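Local coordinates for protein putative mandelate racemase (Bordetella bronchiseptica, PDB 3OZY) that is of unknown function but probably acts on acid sugars such as xylarate through magnesium-assisted chemistry, as a mandelate racemase-like member of the enolase superfamily, at residues I81-L84 and W85-F89; G109-I112 and A113-L117; A261-D264 and Y265-D269. One frame throughout, in Å; residues are numbered along the deposited sequence.

Interaction 1 (I81-L84 and W85-F89); sequences INYL and WHKVF. With MG (magnesium ion), chain D.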
loop_
_atom_site.group_PDB
_atom_site.type_symbol
_atom_site.label_atom_id
_atom_site.label_comp_id
_atom_site.label_asym_id
_atom_site.label_seq_id
_atom_site.Cartn_x
_atom_site.Cartn_y
_atom_site.Cartn_z
ATOM N N ILE A 81 -0.676 -8.295 -22.217
ATOM C CA ILE A 81 -1.154 -7.927 -20.889
ATOM C C ILE A 81 -0.149 -8.342 -19.827
ATOM O O ILE A 81 0.128 -7.591 -18.891
ATOM C CB ILE A 81 -2.526 -8.545 -20.579
ATOM C CG1 ILE A 81 -3.536 -8.174 -21.669
ATOM C CG2 ILE A 81 -3.021 -8.063 -19.210
ATOM C CD1 ILE A 81 -4.949 -8.682 -21.394
ATOM N N ASN A 82 0.423 -9.530 -19.981
ATOM C CA ASN A 82 1.406 -10.000 -19.009
ATOM C C ASN A 82 2.634 -9.095 -18.917
ATOM O O ASN A 82 3.056 -8.704 -17.817
ATOM C CB ASN A 82 1.797 -11.442 -19.318
ATOM C CG ASN A 82 0.663 -12.404 -19.052
ATOM O OD1 ASN A 82 0.111 -12.428 -17.952
ATOM N ND2 ASN A 82 0.300 -13.196 -20.049
ATOM N N TYR A 83 3.198 -8.745 -20.071
ATOM C CA TYR A 83 4.308 -7.804 -20.099
ATOM C C TYR A 83 3.922 -6.485 -19.430
ATOM O O TYR A 83 4.664 -5.955 -18.605
ATOM C CB TYR A 83 4.754 -7.556 -21.544
ATOM C CG TYR A 83 5.721 -6.405 -21.684
ATOM C CD1 TYR A 83 7.022 -6.510 -21.210
ATOM C CD2 TYR A 83 5.339 -5.213 -22.289
ATOM C CE1 TYR A 83 7.913 -5.462 -21.321
ATOM C CE2 TYR A 83 6.234 -4.154 -22.414
ATOM C CZ TYR A 83 7.514 -4.288 -21.924
ATOM O OH TYR A 83 8.412 -3.248 -22.034
ATOM N N LEU A 84 2.755 -5.956 -19.785
ATOM C CA LEU A 84 2.359 -4.635 -19.299
ATOM C C LEU A 84 2.115 -4.596 -17.791
ATOM O O LEU A 84 2.398 -3.579 -17.141
ATOM C CB LEU A 84 1.139 -4.121 -20.067
ATOM C CG LEU A 84 1.433 -3.819 -21.539
ATOM C CD1 LEU A 84 0.141 -3.525 -22.285
ATOM C CD2 LEU A 84 2.415 -2.658 -21.683
ATOM N N TRP A 85 1.628 -5.701 -17.223
ATOM C CA TRP A 85 1.431 -5.766 -15.774
ATOM C C TRP A 85 2.759 -5.520 -15.075
ATOM O O TRP A 85 2.870 -4.702 -14.159
ATOM C CB TRP A 85 0.868 -7.130 -15.354
ATOM C CG TRP A 85 0.305 -7.103 -13.958
ATOM C CD1 TRP A 85 -1.002 -6.904 -13.609
ATOM C CD2 TRP A 85 1.037 -7.230 -12.726
ATOM N NE1 TRP A 85 -1.131 -6.913 -12.243
ATOM C CE2 TRP A 85 0.102 -7.113 -11.676
ATOM C CE3 TRP A 85 2.383 -7.452 -12.410
ATOM C CZ2 TRP A 85 0.467 -7.197 -10.334
ATOM C CZ3 TRP A 85 2.748 -7.537 -11.064
ATOM C CH2 TRP A 85 1.790 -7.408 -10.047
ATOM N N HIS A 86 3.776 -6.243 -15.522
ATOM C CA HIS A 86 5.086 -6.165 -14.894
ATOM C C HIS A 86 5.819 -4.870 -15.203
ATOM O O HIS A 86 6.485 -4.307 -14.327
ATOM C CB HIS A 86 5.879 -7.430 -15.218
ATOM C CG HIS A 86 5.261 -8.644 -14.608
ATOM N ND1 HIS A 86 5.610 -9.098 -13.356
ATOM C CD2 HIS A 86 4.239 -9.431 -15.018
ATOM C CE1 HIS A 86 4.873 -10.147 -13.046
ATOM N NE2 HIS A 86 4.026 -10.366 -14.033
ATOM N N LYS A 87 5.646 -4.355 -16.415
ATOM C CA LYS A 87 6.217 -3.066 -16.756
ATOM C C LYS A 87 5.702 -2.004 -15.780
ATOM O O LYS A 87 6.467 -1.176 -15.273
ATOM C CB LYS A 87 5.848 -2.684 -18.193
ATOM C CG LYS A 87 6.474 -1.380 -18.631
ATOM C CD LYS A 87 6.033 -0.945 -20.015
ATOM C CE LYS A 87 6.826 0.296 -20.418
ATOM N NZ LYS A 87 6.280 0.970 -21.628
ATOM N N VAL A 88 4.403 -2.034 -15.505
ATOM C CA VAL A 88 3.788 -1.042 -14.627
ATOM C C VAL A 88 4.169 -1.245 -13.157
ATOM O O VAL A 88 4.522 -0.292 -12.456
ATOM C CB VAL A 88 2.259 -1.054 -14.806
ATOM C CG1 VAL A 88 1.559 -0.270 -13.696
ATOM C CG2 VAL A 88 1.886 -0.499 -16.177
ATOM N N PHE A 89 4.118 -2.491 -12.695
ATOM C CA PHE A 89 4.414 -2.780 -11.290
ATOM C C PHE A 89 5.850 -2.427 -10.909
ATOM O O PHE A 89 6.093 -1.731 -9.923
ATOM C CB PHE A 89 4.119 -4.257 -10.983
ATOM C CG PHE A 89 4.391 -4.660 -9.552
ATOM C CD1 PHE A 89 3.417 -4.500 -8.570
ATOM C CD2 PHE A 89 5.598 -5.249 -9.204
ATOM C CE1 PHE A 89 3.661 -4.882 -7.256
ATOM C CE2 PHE A 89 5.853 -5.629 -7.891
ATOM C CZ PHE A 89 4.878 -5.453 -6.916
HETATM MG MG MG D . 7.377 -9.094 -12.162
HETATM O O HOH W 1 9.071 -9.639 -13.844
#

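Interaction 2 (G109-I112 and A113-L117); sequences GVDI and ALWDL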
loop_
_atom_site.group_PDB
_atom_site.type_symbol
_atom_site.label_atom_id
_atom_site.label_comp_id
_atom_site.label_asym_id
_atom_site.label_seq_id
_atom_site.Cartn_x
_atom_site.Cartn_y
_atom_site.Cartn_z
ATOM N N GLY A 109 -7.772 -1.912 -12.246
ATOM C CA GLY A 109 -8.765 -1.334 -13.143
ATOM C C GLY A 109 -8.269 -1.310 -14.581
ATOM O O GLY A 109 -9.005 -1.631 -15.522
ATOM N N VAL A 110 -6.996 -0.950 -14.747
ATOM C CA VAL A 110 -6.375 -0.914 -16.068
ATOM C C VAL A 110 -6.217 -2.325 -16.640
ATOM O O VAL A 110 -6.503 -2.573 -17.818
ATOM C CB VAL A 110 -5.021 -0.190 -16.001
ATOM C CG1 VAL A 110 -4.229 -0.362 -17.309
ATOM C CG2 VAL A 110 -5.234 1.290 -15.653
ATOM N N ASP A 111 -5.789 -3.261 -15.798
ATOM C CA ASP A 111 -5.652 -4.658 -16.208
ATOM C C ASP A 111 -6.989 -5.249 -16.676
ATOM O O ASP A 111 -7.051 -5.940 -17.699
ATOM C CB ASP A 111 -5.049 -5.488 -15.063
ATOM C CG ASP A 111 -4.800 -6.939 -15.449
ATOM O OD1 ASP A 111 -3.721 -7.230 -16.015
ATOM O OD2 ASP A 111 -5.671 -7.801 -15.190
ATOM N N ILE A 112 -8.057 -4.982 -15.933
ATOM C CA ILE A 112 -9.383 -5.414 -16.356
ATOM C C ILE A 112 -9.714 -4.821 -17.727
ATOM O O ILE A 112 -10.214 -5.523 -18.599
ATOM C CB ILE A 112 -10.463 -5.045 -15.319
ATOM C CG1 ILE A 112 -10.330 -5.948 -14.084
ATOM C CG2 ILE A 112 -11.851 -5.209 -15.916
ATOM C CD1 ILE A 112 -11.123 -5.490 -12.870
ATOM N N ALA A 113 -9.409 -3.541 -17.926
ATOM C CA ALA A 113 -9.684 -2.907 -19.216
ATOM C C ALA A 113 -8.902 -3.578 -20.349
ATOM O O ALA A 113 -9.423 -3.734 -21.455
ATOM C CB ALA A 113 -9.401 -1.405 -19.160
ATOM N N LEU A 114 -7.661 -3.983 -20.081
ATOM C CA LEU A 114 -6.875 -4.670 -21.102
ATOM C C LEU A 114 -7.490 -6.023 -21.453
ATOM O O LEU A 114 -7.495 -6.423 -22.610
ATOM C CB LEU A 114 -5.422 -4.833 -20.662
ATOM C CG LEU A 114 -4.630 -3.529 -20.550
ATOM C CD1 LEU A 114 -3.237 -3.789 -20.015
ATOM C CD2 LEU A 114 -4.554 -2.826 -21.909
ATOM N N TRP A 115 -8.013 -6.736 -20.456
ATOM C CA TRP A 115 -8.677 -8.009 -20.716
ATOM C C TRP A 115 -9.987 -7.805 -21.481
ATOM O O TRP A 115 -10.329 -8.594 -22.367
ATOM C CB TRP A 115 -8.908 -8.790 -19.412
ATOM C CG TRP A 115 -7.705 -9.574 -18.974
ATOM C CD1 TRP A 115 -6.773 -9.220 -18.029
ATOM C CD2 TRP A 115 -7.305 -10.849 -19.472
ATOM N NE1 TRP A 115 -5.815 -10.206 -17.913
ATOM C CE2 TRP A 115 -6.129 -11.222 -18.780
ATOM C CE3 TRP A 115 -7.833 -11.723 -20.428
ATOM C CZ2 TRP A 115 -5.471 -12.429 -19.024
ATOM C CZ3 TRP A 115 -7.177 -12.918 -20.669
ATOM C CH2 TRP A 115 -6.005 -13.259 -19.972
ATOM N N ASP A 116 -10.724 -6.757 -21.135
ATOM C CA ASP A 116 -11.947 -6.432 -21.855
ATOM C C ASP A 116 -11.603 -6.136 -23.312
ATOM O O ASP A 116 -12.250 -6.634 -24.231
ATOM C CB ASP A 116 -12.650 -5.242 -21.185
ATOM C CG ASP A 116 -13.952 -4.867 -21.865
ATOM O OD1 ASP A 116 -14.802 -5.755 -22.086
ATOM O OD2 ASP A 116 -14.132 -3.672 -22.166
ATOM N N LEU A 117 -10.555 -5.345 -23.512
ATOM C CA LEU A 117 -10.092 -4.978 -24.843
ATOM C C LEU A 117 -9.716 -6.230 -25.631
ATOM O O LEU A 117 -10.129 -6.407 -26.779
ATOM C CB LEU A 117 -8.910 -4.016 -24.720
ATOM C CG LEU A 117 -8.482 -3.198 -25.946
ATOM C CD1 LEU A 117 -7.625 -2.026 -25.502
ATOM C CD2 LEU A 117 -7.735 -4.042 -26.976
#

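Interaction 3 (A261-D264 and Y265-D269); sequences AFND and YIRND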
loop_
_atom_site.group_PDB
_atom_site.type_symbol
_atom_site.label_atom_id
_atom_site.label_comp_id
_atom_site.label_asym_id
_atom_site.label_seq_id
_atom_site.Cartn_x
_atom_site.Cartn_y
_atom_site.Cartn_z
ATOM N N ALA A 261 0.715 -11.121 -0.604
ATOM C CA ALA A 261 -0.017 -11.055 0.659
ATOM C C ALA A 261 -0.598 -12.420 1.001
ATOM O O ALA A 261 -0.495 -12.904 2.131
ATOM C CB ALA A 261 -1.139 -10.021 0.573
ATOM N N PHE A 262 -1.217 -13.047 0.005
ATOM C CA PHE A 262 -1.874 -14.328 0.229
ATOM C C PHE A 262 -0.874 -15.450 0.496
ATOM O O PHE A 262 -1.144 -16.348 1.289
ATOM C CB PHE A 262 -2.863 -14.628 -0.901
ATOM C CG PHE A 262 -3.958 -13.609 -0.978
ATOM C CD1 PHE A 262 -5.063 -13.693 -0.145
ATOM C CD2 PHE A 262 -3.831 -12.508 -1.803
ATOM C CE1 PHE A 262 -6.062 -12.717 -0.186
ATOM C CE2 PHE A 262 -4.807 -11.522 -1.840
ATOM C CZ PHE A 262 -5.932 -11.623 -1.026
ATOM N N ASN A 263 0.293 -15.374 -0.137
ATOM C CA ASN A 263 1.354 -16.337 0.131
ATOM C C ASN A 263 1.775 -16.263 1.595
ATOM O O ASN A 263 1.973 -17.288 2.248
ATOM C CB ASN A 263 2.543 -16.085 -0.793
ATOM C CG ASN A 263 3.715 -16.999 -0.493
ATOM O OD1 ASN A 263 4.772 -16.543 -0.036
ATOM N ND2 ASN A 263 3.535 -18.284 -0.739
ATOM N N ASP A 264 1.874 -15.052 2.128
ATOM C CA ASP A 264 2.222 -14.910 3.539
ATOM C C ASP A 264 1.163 -15.533 4.448
ATOM O O ASP A 264 1.496 -16.160 5.444
ATOM C CB ASP A 264 2.451 -13.448 3.910
ATOM C CG ASP A 264 3.796 -12.936 3.457
ATOM O OD1 ASP A 264 4.700 -13.759 3.204
ATOM O OD2 ASP A 264 3.948 -11.709 3.363
ATOM N N TYR A 265 -0.118 -15.346 4.125
ATOM C CA TYR A 265 -1.160 -15.998 4.909
ATOM C C TYR A 265 -1.077 -17.514 4.799
ATOM O O TYR A 265 -1.173 -18.215 5.803
ATOM C CB TYR A 265 -2.553 -15.490 4.504
ATOM C CG TYR A 265 -3.027 -14.284 5.282
ATOM C CD1 TYR A 265 -2.531 -13.013 5.013
ATOM C CD2 TYR A 265 -3.983 -14.421 6.274
ATOM C CE1 TYR A 265 -2.966 -11.916 5.732
ATOM C CE2 TYR A 265 -4.426 -13.333 6.997
ATOM C CZ TYR A 265 -3.921 -12.081 6.719
ATOM O OH TYR A 265 -4.380 -11.005 7.452
ATOM N N ILE A 266 -0.894 -18.019 3.587
ATOM C CA ILE A 266 -0.830 -19.465 3.384
ATOM C C ILE A 266 0.358 -20.086 4.123
ATOM O O ILE A 266 0.219 -21.126 4.774
ATOM C CB ILE A 266 -0.796 -19.821 1.891
ATOM C CG1 ILE A 266 -2.122 -19.438 1.221
ATOM C CG2 ILE A 266 -0.487 -21.315 1.685
ATOM C CD1 ILE A 266 -2.085 -19.553 -0.271
ATOM N N ARG A 267 1.514 -19.438 4.050
ATOM C CA ARG A 267 2.727 -19.956 4.692
ATOM C C ARG A 267 2.624 -19.957 6.213
ATOM O O ARG A 267 3.389 -20.640 6.906
ATOM C CB ARG A 267 3.960 -19.153 4.261
ATOM C CG ARG A 267 4.368 -19.378 2.825
ATOM C CD ARG A 267 5.657 -18.642 2.492
ATOM N NE ARG A 267 6.805 -19.184 3.218
ATOM C CZ ARG A 267 7.479 -18.529 4.158
ATOM N NH1 ARG A 267 7.129 -17.296 4.494
ATOM N NH2 ARG A 267 8.509 -19.112 4.759
ATOM N N ASN A 268 1.689 -19.175 6.732
ATOM C CA ASN A 268 1.444 -19.149 8.158
ATOM C C ASN A 268 0.170 -19.878 8.578
ATOM O O ASN A 268 -0.303 -19.700 9.699
ATOM C CB ASN A 268 1.443 -17.707 8.650
ATOM C CG ASN A 268 2.829 -17.101 8.618
ATOM O OD1 ASN A 268 3.659 -17.404 9.476
ATOM N ND2 ASN A 268 3.105 -16.273 7.609
ATOM N N ASP A 269 -0.372 -20.695 7.676
ATOM C CA ASP A 269 -1.561 -21.500 7.974
ATOM C C ASP A 269 -2.706 -20.630 8.499
ATOM O O ASP A 269 -3.449 -21.020 9.403
ATOM C CB ASP A 269 -1.214 -22.623 8.966
ATOM C CG ASP A 269 -0.213 -23.623 8.388
ATOM O OD1 ASP A 269 -0.315 -23.957 7.193
ATOM O OD2 ASP A 269 0.676 -24.080 9.137
#

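Interaction 1 (I81-L84 and W85-F89)
Successive i to i+4 backbone hydrogen bonds tie residues 81-84 to 85-89 at the start of helix 81-97: W85 N to I81 O at 2.9 Å, K87 N to Y83 O and V88 N to L84 O, with H86 N to N82 O long and weak at 3.4 Å. That same N82 O has a second neighbour, the imidazole of H86, whose CD2 comes edge-on to it at 3.1 Å in the ring plane. With CG beside the backbone N (chi1 -66°), H86 turns ND1 to the magnesium ion, 2.1 Å away, while CE3 of W85 lies 3.6 Å above the centre of one ring face. H90, one turn on, binds the same ion, an i, i+4 histidine pair on one helix; this site is distinct from the Asp-Glu-Glu magnesium site of the barrel domain. On another side of the helix, the extended chain of K87 runs past the Y83 ring, its CD 3.9 Å from Y83 OH and its CB over one face. Its ammonium end goes on to the E76 carboxylate, in a salt bridge, and to Q72 O. W85 NE1 is hydrogen-bonded to G282 O, and V88 CG2 packs at 3.3 Å against L84 O.

Interaction 2 (G109-I112 and A113-L117)
D111 and W115, one helical turn apart, run alongside each other in the same direction, the carboxylate meeting the pyrrole edge of the indole with D111 OD2 3.4 Å from W115 CD1. The two planes stand 62° apart. The same W115 CD1 comes within 3.3 Å of D111 O, the carbonyl that accepts the hydrogen bond of W115 N at 3.0 Å. CG of D111 is turned beside its own carbonyl carbon (chi1 -177°), which carries the acid along the helix to the indole. Helix 102-122 belongs to the N-terminal domain of the mandelate racemase/muconate lactonizing family. Its tight part here is the backbone ladder, from A113 N to G109 O through D116 N to I112 O at 2.9 Å, with A113 CB packed on V38 and V40 of strand 32-42 in the antiparallel sheet. V110 and L114 meet more loosely, CG1 to CD1 at 4.5 Å, and W115 is partly exposed. The D116 carboxylate makes a salt bridge to R120 and accepts hydrogen bonds from L361 N and V49 N. T285 OG1, on helix 284-296 of the barrel side, hydrogen-bonds both D111 OD1 and W115 NE1, and this shared hydroxyl probably helps stabilise the buried carboxylate.

Interaction 3 (A261-D264 and Y265-D269)
D264 O is gripped by two donors of N268: the side-chain ND2 at 2.7 Å, with an N-H...O angle of 158°, and, weakly, the backbone N at 3.3 Å. D264 O lies close to the plane of the N268 amide, whose CG stands beside its own backbone N (chi1 -70°), which swings ND2 back over the last turn. The asparagine amide thus holds the carbonyl of the last turn where helix 258-267 runs out. D269, with positive phi, is the C-prime residue of a Schellman motif there, its N bonded to I266 O at 3.0 Å and A270 N to Y265 O. Upstream the ladder is regular, R267 N to N263 O at 2.8 Å among its bonds. On the outer side, in one of its two modelled positions, the aliphatic part of R267 crosses the N263 amide, R267 CD 3.4 Å from N263 OD1, and the guanidinium forms a salt bridge with E236 of the second subunit. Y265 presents its ring edge to A261 O, CD1 at 3.5 Å, while its hydroxyl is hydrogen-bonded to I232 O. Within the unit strand 249-252, helix 258-267, strand 273-274 of the barrel, Y265 and N268 lean on I235 of helix 235-242, and Y265 meets H238 edge-to-face.

Overall arrangement
Along the chain the three contacts come in order, and each is local to one helix, interaction 3 to its C-terminal end. Interactions 1 and 2 sit on the consecutive helices 81-97 and 102-122 of the N-terminal family region, their centres about 12 Å apart, and touch: I81 CG2 is 3.4 Å from D111 OD1, and W85 packs on D111 as well. Helix 284-296 of the barrel domain touches both, so they lie where the two domains meet. Interaction 3 belongs to the C-terminal barrel; its centre is about 24 Å from that of interaction 1 and about 27 Å from that of interaction 2, and it touches neither. Interactions 1 and 3 both meet the second subunit, which places them at the dimer interface, whereas interaction 2 is buried within its own chain.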